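Long-range contacts in probable transcriptional regulator (Pseudomonas aeruginosa, PDB 2ESN), which probably binds DNA through a helix-turn-helix domain and regulates transcription in response to a small-molecule effector, its exact targets being unknown: residues V180-D185 with D247-A252; P193-Y198 with P270-I275. All blocks are in the same frame, centred on the assembly; numbering follows the deposited sequence.

Contact 1: V180-D185 with D247-A252; sequences VVARRD and DFLLTA
The guanidinium of Arg-183 and the carboxylate of Asp-247 meet with their planes 73° apart, and OD1 approaches the guanidinium obliquely. Arg-183 NE and Asp-247 OD1 stay 4.2 Å apart, too far for a salt bridge. A water mediates instead: it donates to Asp-247 OD1 at 2.6 Å and weakly accepts from Arg-183 NH1. The arginine reaches back through a chain bent at chi2 and chi3, its CG wedged between backbone N and carbonyl carbon (chi1 63°).

Beyond this polar end, strands 168-183 and 249-253 run antiparallel. Val-181 and Leu-250 form a hydrogen-bonded pair, with Val-181 N to Leu-250 O at 2.9 Å and Leu-250 N to Val-181 O at 3.1 Å. Their side chains share the face packed against helix 236-244. On the other face lie Val-180 and Thr-251, a non-hydrogen-bonded pair; Thr-251 OG1 hydrogen-bonds to Tyr-198 OH. Nearby, Leu-249 CD2 presses on Ala-182 CB at 3.6 Å.

Asp-247 N also makes a hydrogen bond to Gln-124 OE1 of the second subunit, and OD2 a long, weak ion pair with Arg-188. Main-chain bonds and apolar packing thus secure the strands, while the water-linked, partly exposed charges of Arg-183 and Asp-247 probably attract each other modestly.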
ATOM      1  N   VAL C 180      17.710  32.468 -16.430  1.00 32.17           N
ATOM      2  CA  VAL C 180      17.093  33.254 -15.361  1.00 30.63           C
ATOM      3  C   VAL C 180      16.060  34.096 -16.093  1.00 31.46           C
ATOM      4  O   VAL C 180      16.363  34.732 -17.107  1.00 29.07           O
ATOM      5  CB  VAL C 180      18.123  34.150 -14.625  1.00 31.09           C
ATOM      6  CG1 VAL C 180      17.429  35.059 -13.582  1.00 29.17           C
ATOM      7  CG2 VAL C 180      19.138  33.249 -13.897  1.00 28.86           C
ATOM      8  N   VAL C 181      14.846  34.055 -15.546  1.00 30.77           N
ATOM      9  CA  VAL C 181      13.698  34.691 -16.065  1.00 31.66           C
ATOM     10  C   VAL C 181      13.240  35.700 -15.029  1.00 30.66           C
ATOM     11  O   VAL C 181      13.276  35.398 -13.845  1.00 30.90           O
ATOM     12  CB  VAL C 181      12.605  33.566 -16.235  1.00 31.83           C
ATOM     13  CG1 VAL C 181      11.262  34.142 -16.394  1.00 32.42           C
ATOM     14  CG2 VAL C 181      13.003  32.560 -17.384  1.00 32.55           C
ATOM     15  N   ALA C 182      12.862  36.912 -15.473  1.00 31.60           N
ATOM     16  CA  ALA C 182      12.207  37.931 -14.632  1.00 31.05           C
ATOM     17  C   ALA C 182      11.091  38.509 -15.433  1.00 31.70           C
ATOM     18  O   ALA C 182      11.100  38.371 -16.640  1.00 29.75           O
ATOM     19  CB  ALA C 182      13.164  39.037 -14.309  1.00 31.63           C
ATOM     20  N   ARG C 183      10.137  39.179 -14.768  1.00 32.54           N
ATOM     21  CA  ARG C 183       9.195  40.004 -15.503  1.00 32.70           C
ATOM     22  C   ARG C 183       9.997  40.940 -16.435  1.00 33.28           C
ATOM     23  O   ARG C 183      11.173  41.332 -16.137  1.00 32.82           O
ATOM     24  CB  ARG C 183       8.273  40.788 -14.570  1.00 32.17           C
ATOM     25  CG  ARG C 183       8.955  41.825 -13.628  1.00 32.72           C
ATOM     26  CD  ARG C 183       8.015  42.999 -13.510  1.00 40.19           C
ATOM     27  NE  ARG C 183       6.804  42.640 -12.831  1.00 41.95           N
ATOM     28  CZ  ARG C 183       5.545  42.795 -13.224  1.00 41.09           C
ATOM     29  NH1 ARG C 183       4.622  42.391 -12.371  1.00 40.30           N
ATOM     30  NH2 ARG C 183       5.194  43.306 -14.395  1.00 39.69           N
ATOM     31  N   ARG C 184       9.408  41.257 -17.583  1.00 30.80           N
ATOM     32  CA  ARG C 184      10.081  42.037 -18.594  1.00 31.06           C
ATOM     33  C   ARG C 184      10.573  43.390 -18.054  1.00 30.94           C
ATOM     34  O   ARG C 184      11.691  43.815 -18.340  1.00 30.74           O
ATOM     35  CB  ARG C 184       9.128  42.320 -19.764  1.00 31.37           C
ATOM     36  CG  ARG C 184       9.940  42.943 -20.954  1.00 39.96           C
ATOM     37  CD  ARG C 184       9.150  42.950 -22.255  1.00 52.21           C
ATOM     38  NE  ARG C 184       9.196  41.594 -22.805  1.00 59.26           N
ATOM     39  CZ  ARG C 184       8.157  40.799 -23.058  1.00 58.05           C
ATOM     40  NH1 ARG C 184       6.887  41.224 -22.879  1.00 55.50           N
ATOM     41  NH2 ARG C 184       8.429  39.570 -23.511  1.00 53.74           N
ATOM     42  N   ASP C 185       9.729  44.057 -17.304  1.00 30.41           N
ATOM     43  CA  ASP C 185      10.140  45.316 -16.613  1.00 32.26           C
ATOM     44  C   ASP C 185      10.338  45.128 -15.093  1.00 31.84           C
ATOM     45  O   ASP C 185       9.505  45.514 -14.316  1.00 31.31           O
ATOM     46  CB  ASP C 185       9.087  46.381 -16.842  1.00 29.17           C
ATOM     47  CG  ASP C 185       8.937  46.719 -18.340  1.00 31.24           C
ATOM     48  OD1 ASP C 185       9.908  46.684 -19.125  1.00 35.32           O
ATOM     49  OD2 ASP C 185       7.829  46.960 -18.737  1.00 29.89           O
ATOM     50  N   ASP C 247       8.253  40.329  -8.713  1.00 28.42           N
ATOM     51  CA  ASP C 247       9.655  40.640  -8.827  1.00 30.52           C
ATOM     52  C   ASP C 247      10.491  39.391  -8.651  1.00 30.87           C
ATOM     53  O   ASP C 247      11.742  39.460  -8.697  1.00 31.78           O
ATOM     54  CB  ASP C 247      10.092  41.752  -7.845  1.00 29.53           C
ATOM     55  CG  ASP C 247       9.310  43.046  -8.089  1.00 31.75           C
ATOM     56  OD1 ASP C 247       8.797  43.213  -9.220  1.00 31.82           O
ATOM     57  OD2 ASP C 247       9.160  43.857  -7.169  1.00 37.62           O
ATOM     58  N   PHE C 248       9.814  38.249  -8.538  1.00 29.97           N
ATOM     59  CA  PHE C 248      10.574  37.019  -8.305  1.00 29.82           C
ATOM     60  C   PHE C 248      11.350  36.573  -9.494  1.00 29.57           C
ATOM     61  O   PHE C 248      10.867  36.665 -10.626  1.00 30.22           O
ATOM     62  CB  PHE C 248       9.677  35.889  -7.828  1.00 27.69           C
ATOM     63  CG  PHE C 248       8.816  36.237  -6.633  1.00 27.79           C
ATOM     64  CD1 PHE C 248       7.690  35.505  -6.385  1.00 26.82           C
ATOM     65  CD2 PHE C 248       9.155  37.245  -5.735  1.00 28.18           C
ATOM     66  CE1 PHE C 248       6.871  35.749  -5.290  1.00 28.92           C
ATOM     67  CE2 PHE C 248       8.331  37.530  -4.602  1.00 30.52           C
ATOM     68  CZ  PHE C 248       7.205  36.774  -4.374  1.00 32.07           C
ATOM     69  N   LEU C 249      12.519  35.982  -9.244  1.00 30.23           N
ATOM     70  CA  LEU C 249      13.285  35.388 -10.289  1.00 29.12           C
ATOM     71  C   LEU C 249      13.041  33.861 -10.358  1.00 30.71           C
ATOM     72  O   LEU C 249      12.742  33.228  -9.329  1.00 32.25           O
ATOM     73  CB  LEU C 249      14.755  35.694 -10.045  1.00 30.25           C
ATOM     74  CG  LEU C 249      15.133  37.203  -9.992  1.00 30.37           C
ATOM     75  CD1 LEU C 249      16.640  37.342  -9.924  1.00 29.29           C
ATOM     76  CD2 LEU C 249      14.626  37.904 -11.254  1.00 29.81           C
ATOM     77  N   LEU C 250      13.174  33.279 -11.553  1.00 29.13           N
ATOM     78  CA  LEU C 250      12.955  31.872 -11.741  1.00 28.67           C
ATOM     79  C   LEU C 250      14.083  31.374 -12.606  1.00 28.18           C
ATOM     80  O   LEU C 250      14.403  31.996 -13.606  1.00 30.09           O
ATOM     81  CB  LEU C 250      11.587  31.597 -12.408  1.00 28.29           C
ATOM     82  CG  LEU C 250      11.367  30.182 -13.017  1.00 27.59           C
ATOM     83  CD1 LEU C 250      11.176  29.119 -11.897  1.00 23.46           C
ATOM     84  CD2 LEU C 250      10.140  30.165 -13.955  1.00 31.07           C
ATOM     85  N   THR C 251      14.692  30.258 -12.244  1.00 27.06           N
ATOM     86  CA  THR C 251      15.812  29.713 -13.067  1.00 27.40           C
ATOM     87  C   THR C 251      15.262  28.416 -13.702  1.00 28.79           C
ATOM     88  O   THR C 251      14.982  27.450 -12.978  1.00 28.46           O
ATOM     89  CB  THR C 251      17.071  29.453 -12.204  1.00 27.27           C
ATOM     90  OG1 THR C 251      17.305  30.621 -11.354  1.00 26.67           O
ATOM     91  CG2 THR C 251      18.288  29.070 -13.129  1.00 29.76           C
ATOM     92  N   ALA C 252      15.042  28.448 -15.023  1.00 28.62           N
ATOM     93  CA  ALA C 252      14.112  27.529 -15.692  1.00 29.69           C
ATOM     94  C   ALA C 252      14.737  27.059 -16.988  1.00 30.02           C
ATOM     95  O   ALA C 252      15.533  27.772 -17.567  1.00 30.28           O
ATOM     96  CB  ALA C 252      12.809  28.269 -16.101  1.00 29.11           C
TER
HETATM   97  O   HOH W   1       6.219  42.894  -9.680  1.00 33.03           O

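Contact 2: P193-Y198 with P270-I275; sequences PTLEGY and PAPFDI
Tyr-198 lies against Pro-272 and Phe-273, and its side chain meets them in turn. CB comes first, 3.9 Å from CG of Pro-272. With CG anti to the backbone N (chi1 178°), the ring extends away from its own backbone, one face turned to the edge of Phe-273. Here CE2 of Tyr-198 is 3.6 Å from CE2 of Phe-273, an atom that sits over one face of the tyrosine, displaced toward its rim. CD2 and CE1 of the tyrosine also lie near that same phenylalanine atom, and CZ touches both CE2 and CZ of the phenylalanine. At the tip, OH packs 3.6 Å from Phe-273 CZ, but its polar partner is the hydroxyl of Thr-251, with a weak further bond to Arg-227.

The two rings make a T-shaped pair, the phenylalanine edge directed at the tyrosine face, with centroids 5.1 Å apart and planes at 65°. Leu-195 adds to this packing by bringing CD1 within 3.8 Å of Phe-273 CD2, the two side chains crossing at about a right angle. Pro-272 fits snugly against the start of the helix, where its CB lies 3.4 Å from Leu-195 N. A water joins the backbones by donating to Pro-270 O at 2.8 Å and to Pro-193 O at a distance so short that its exact length is doubtful.

Thr-194 caps the helix start: its OG1 accepts from Gly-197 N at 3.1 Å. What results is a classic N-capped short helix, its first turn packed on the loop that joins strands 266-269 and 278-285 within the LysR substrate-binding domain, of the periplasmic-binding-protein type.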
ATOM      1  N   PRO C 193      21.117  39.944 -14.628  1.00 40.38           N
ATOM      2  CA  PRO C 193      21.510  40.132 -13.249  1.00 40.00           C
ATOM      3  C   PRO C 193      22.986  39.643 -13.043  1.00 40.63           C
ATOM      4  O   PRO C 193      23.441  38.716 -13.716  1.00 39.46           O
ATOM      5  CB  PRO C 193      20.523  39.277 -12.466  1.00 40.34           C
ATOM      6  CG  PRO C 193      20.029  38.219 -13.474  1.00 41.47           C
ATOM      7  CD  PRO C 193      20.231  38.779 -14.852  1.00 39.61           C
ATOM      8  N   THR C 194      23.710  40.298 -12.131  1.00 40.78           N
ATOM      9  CA  THR C 194      24.998  39.797 -11.634  1.00 41.32           C
ATOM     10  C   THR C 194      24.706  38.726 -10.599  1.00 41.86           C
ATOM     11  O   THR C 194      23.530  38.552 -10.213  1.00 42.01           O
ATOM     12  CB  THR C 194      25.769  40.926 -10.956  1.00 41.08           C
ATOM     13  OG1 THR C 194      24.964  41.444  -9.894  1.00 40.07           O
ATOM     14  CG2 THR C 194      26.081  42.070 -11.998  1.00 40.22           C
ATOM     15  N   LEU C 195      25.732  38.021 -10.111  1.00 42.33           N
ATOM     16  CA  LEU C 195      25.506  37.115  -8.957  1.00 43.47           C
ATOM     17  C   LEU C 195      24.791  37.721  -7.729  1.00 43.55           C
ATOM     18  O   LEU C 195      23.843  37.102  -7.198  1.00 42.50           O
ATOM     19  CB  LEU C 195      26.804  36.395  -8.547  1.00 44.02           C
ATOM     20  CG  LEU C 195      26.788  35.176  -7.636  1.00 44.32           C
ATOM     21  CD1 LEU C 195      25.799  34.114  -8.105  1.00 39.36           C
ATOM     22  CD2 LEU C 195      28.234  34.580  -7.602  1.00 42.79           C
ATOM     23  N   GLU C 196      25.208  38.917  -7.272  1.00 43.89           N
ATOM     24  CA  GLU C 196      24.622  39.505  -6.062  1.00 43.75           C
ATOM     25  C   GLU C 196      23.252  40.035  -6.375  1.00 42.59           C
ATOM     26  O   GLU C 196      22.369  40.063  -5.501  1.00 43.58           O
ATOM     27  CB  GLU C 196      25.467  40.683  -5.455  1.00 44.36           C
ATOM     28  CG  GLU C 196      26.807  40.301  -4.774  1.00 48.44           C
ATOM     29  CD  GLU C 196      27.490  41.447  -3.905  1.00 48.86           C
ATOM     30  OE1 GLU C 196      28.723  41.317  -3.668  1.00 53.84           O
ATOM     31  OE2 GLU C 196      26.825  42.434  -3.430  1.00 54.92           O
ATOM     32  N   GLY C 197      23.093  40.526  -7.598  1.00 40.60           N
ATOM     33  CA  GLY C 197      21.812  41.102  -8.056  1.00 39.85           C
ATOM     34  C   GLY C 197      20.769  39.976  -8.014  1.00 38.58           C
ATOM     35  O   GLY C 197      19.696  40.140  -7.421  1.00 36.98           O
ATOM     36  N   TYR C 198      21.165  38.817  -8.546  1.00 36.70           N
ATOM     37  CA  TYR C 198      20.388  37.607  -8.474  1.00 36.22           C
ATOM     38  C   TYR C 198      20.129  37.210  -7.040  1.00 36.03           C
ATOM     39  O   TYR C 198      19.016  36.851  -6.733  1.00 35.22           O
ATOM     40  CB  TYR C 198      21.138  36.478  -9.165  1.00 36.88           C
ATOM     41  CG  TYR C 198      20.499  35.084  -9.145  1.00 35.26           C
ATOM     42  CD1 TYR C 198      19.652  34.684 -10.181  1.00 33.63           C
ATOM     43  CD2 TYR C 198      20.821  34.135  -8.139  1.00 34.29           C
ATOM     44  CE1 TYR C 198      19.076  33.375 -10.209  1.00 35.59           C
ATOM     45  CE2 TYR C 198      20.277  32.797  -8.176  1.00 34.95           C
ATOM     46  CZ  TYR C 198      19.426  32.428  -9.234  1.00 38.45           C
ATOM     47  OH  TYR C 198      18.882  31.165  -9.329  1.00 33.32           O
ATOM     48  N   PRO C 270      21.132  35.126 -19.291  1.00 39.15           N
ATOM     49  CA  PRO C 270      22.075  34.074 -18.875  1.00 39.45           C
ATOM     50  C   PRO C 270      22.196  34.062 -17.357  1.00 39.84           C
ATOM     51  O   PRO C 270      22.049  35.095 -16.723  1.00 39.25           O
ATOM     52  CB  PRO C 270      23.375  34.462 -19.569  1.00 39.44           C
ATOM     53  CG  PRO C 270      23.170  35.995 -19.912  1.00 41.40           C
ATOM     54  CD  PRO C 270      21.741  36.192 -20.131  1.00 37.99           C
ATOM     55  N   ALA C 271      22.392  32.885 -16.775  1.00 39.77           N
ATOM     56  CA  ALA C 271      22.626  32.811 -15.361  1.00 41.35           C
ATOM     57  C   ALA C 271      23.981  33.442 -15.038  1.00 41.00           C
ATOM     58  O   ALA C 271      24.945  33.194 -15.762  1.00 42.85           O
ATOM     59  CB  ALA C 271      22.605  31.362 -14.896  1.00 40.18           C
ATOM     60  N   PRO C 272      24.076  34.192 -13.927  1.00 41.15           N
ATOM     61  CA  PRO C 272      25.342  34.694 -13.458  1.00 42.16           C
ATOM     62  C   PRO C 272      26.233  33.668 -12.689  1.00 42.98           C
ATOM     63  O   PRO C 272      27.067  34.074 -11.879  1.00 44.19           O
ATOM     64  CB  PRO C 272      24.898  35.802 -12.511  1.00 42.12           C
ATOM     65  CG  PRO C 272      23.684  35.276 -11.896  1.00 41.21           C
ATOM     66  CD  PRO C 272      22.974  34.612 -13.027  1.00 40.96           C
ATOM     67  N   PHE C 273      26.053  32.372 -12.932  1.00 43.00           N
ATOM     68  CA  PHE C 273      26.894  31.319 -12.364  1.00 42.41           C
ATOM     69  C   PHE C 273      26.809  30.147 -13.337  1.00 43.33           C
ATOM     70  O   PHE C 273      25.997  30.160 -14.285  1.00 42.90           O
ATOM     71  CB  PHE C 273      26.429  30.922 -10.942  1.00 41.97           C
ATOM     72  CG  PHE C 273      24.959  30.702 -10.818  1.00 39.80           C
ATOM     73  CD1 PHE C 273      24.417  29.415 -10.888  1.00 41.70           C
ATOM     74  CD2 PHE C 273      24.095  31.763 -10.589  1.00 40.26           C
ATOM     75  CE1 PHE C 273      23.029  29.202 -10.777  1.00 40.65           C
ATOM     76  CE2 PHE C 273      22.686  31.555 -10.471  1.00 39.14           C
ATOM     77  CZ  PHE C 273      22.159  30.287 -10.584  1.00 38.71           C
ATOM     78  N   ASP C 274      27.645  29.139 -13.123  1.00 43.75           N
ATOM     79  CA  ASP C 274      27.758  28.029 -14.075  1.00 44.62           C
ATOM     80  C   ASP C 274      26.661  27.031 -13.777  1.00 42.66           C
ATOM     81  O   ASP C 274      26.552  26.585 -12.642  1.00 42.66           O
ATOM     82  CB  ASP C 274      29.133  27.301 -13.945  1.00 45.22           C
ATOM     83  CG  ASP C 274      30.331  28.215 -14.246  1.00 50.06           C
ATOM     84  OD1 ASP C 274      30.178  29.165 -15.069  1.00 47.77           O
ATOM     85  OD2 ASP C 274      31.433  27.968 -13.653  1.00 55.92           O
ATOM     86  N   ILE C 275      25.893  26.652 -14.799  1.00 42.61           N
ATOM     87  CA  ILE C 275      24.940  25.531 -14.677  1.00 42.37           C
ATOM     88  C   ILE C 275      25.188  24.585 -15.817  1.00 42.46           C
ATOM     89  O   ILE C 275      25.171  25.004 -16.953  1.00 43.48           O
ATOM     90  CB  ILE C 275      23.449  26.007 -14.778  1.00 43.03           C
ATOM     91  CG1 ILE C 275      23.175  27.210 -13.855  1.00 41.52           C
ATOM     92  CG2 ILE C 275      22.509  24.857 -14.422  1.00 42.14           C
ATOM     93  CD1 ILE C 275      21.821  28.044 -14.224  1.00 42.86           C
TER
HETATM   94  O   HOH W   2      23.477  37.386 -15.859  1.00 61.43           O

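Contacts 1 and 2 have centres about 12 Å apart in the LysR substrate-binding domain, and their segments alternate along the chain: strand 168-183 leads to helix 195-199, then strand 249-253 precedes the loop joining strands 266-269 and 278-285. Contact 1 belongs to the mixed sheet, whereas contact 2 lies over the sheet face that carries Val-180 and Thr-251. The two meet directly. The hydroxyl pair of Thr-251 and Tyr-198 joins them, Val-180 CG2 packs 3.7 Å from Tyr-198 CE1, and Thr-251 CG2 lies 3.8 Å from Ile-275 CD1. Such interleaving illustrates how segments distant in sequence build one lobe: sheet pairing sets the framework, and the short helix and loop close over it.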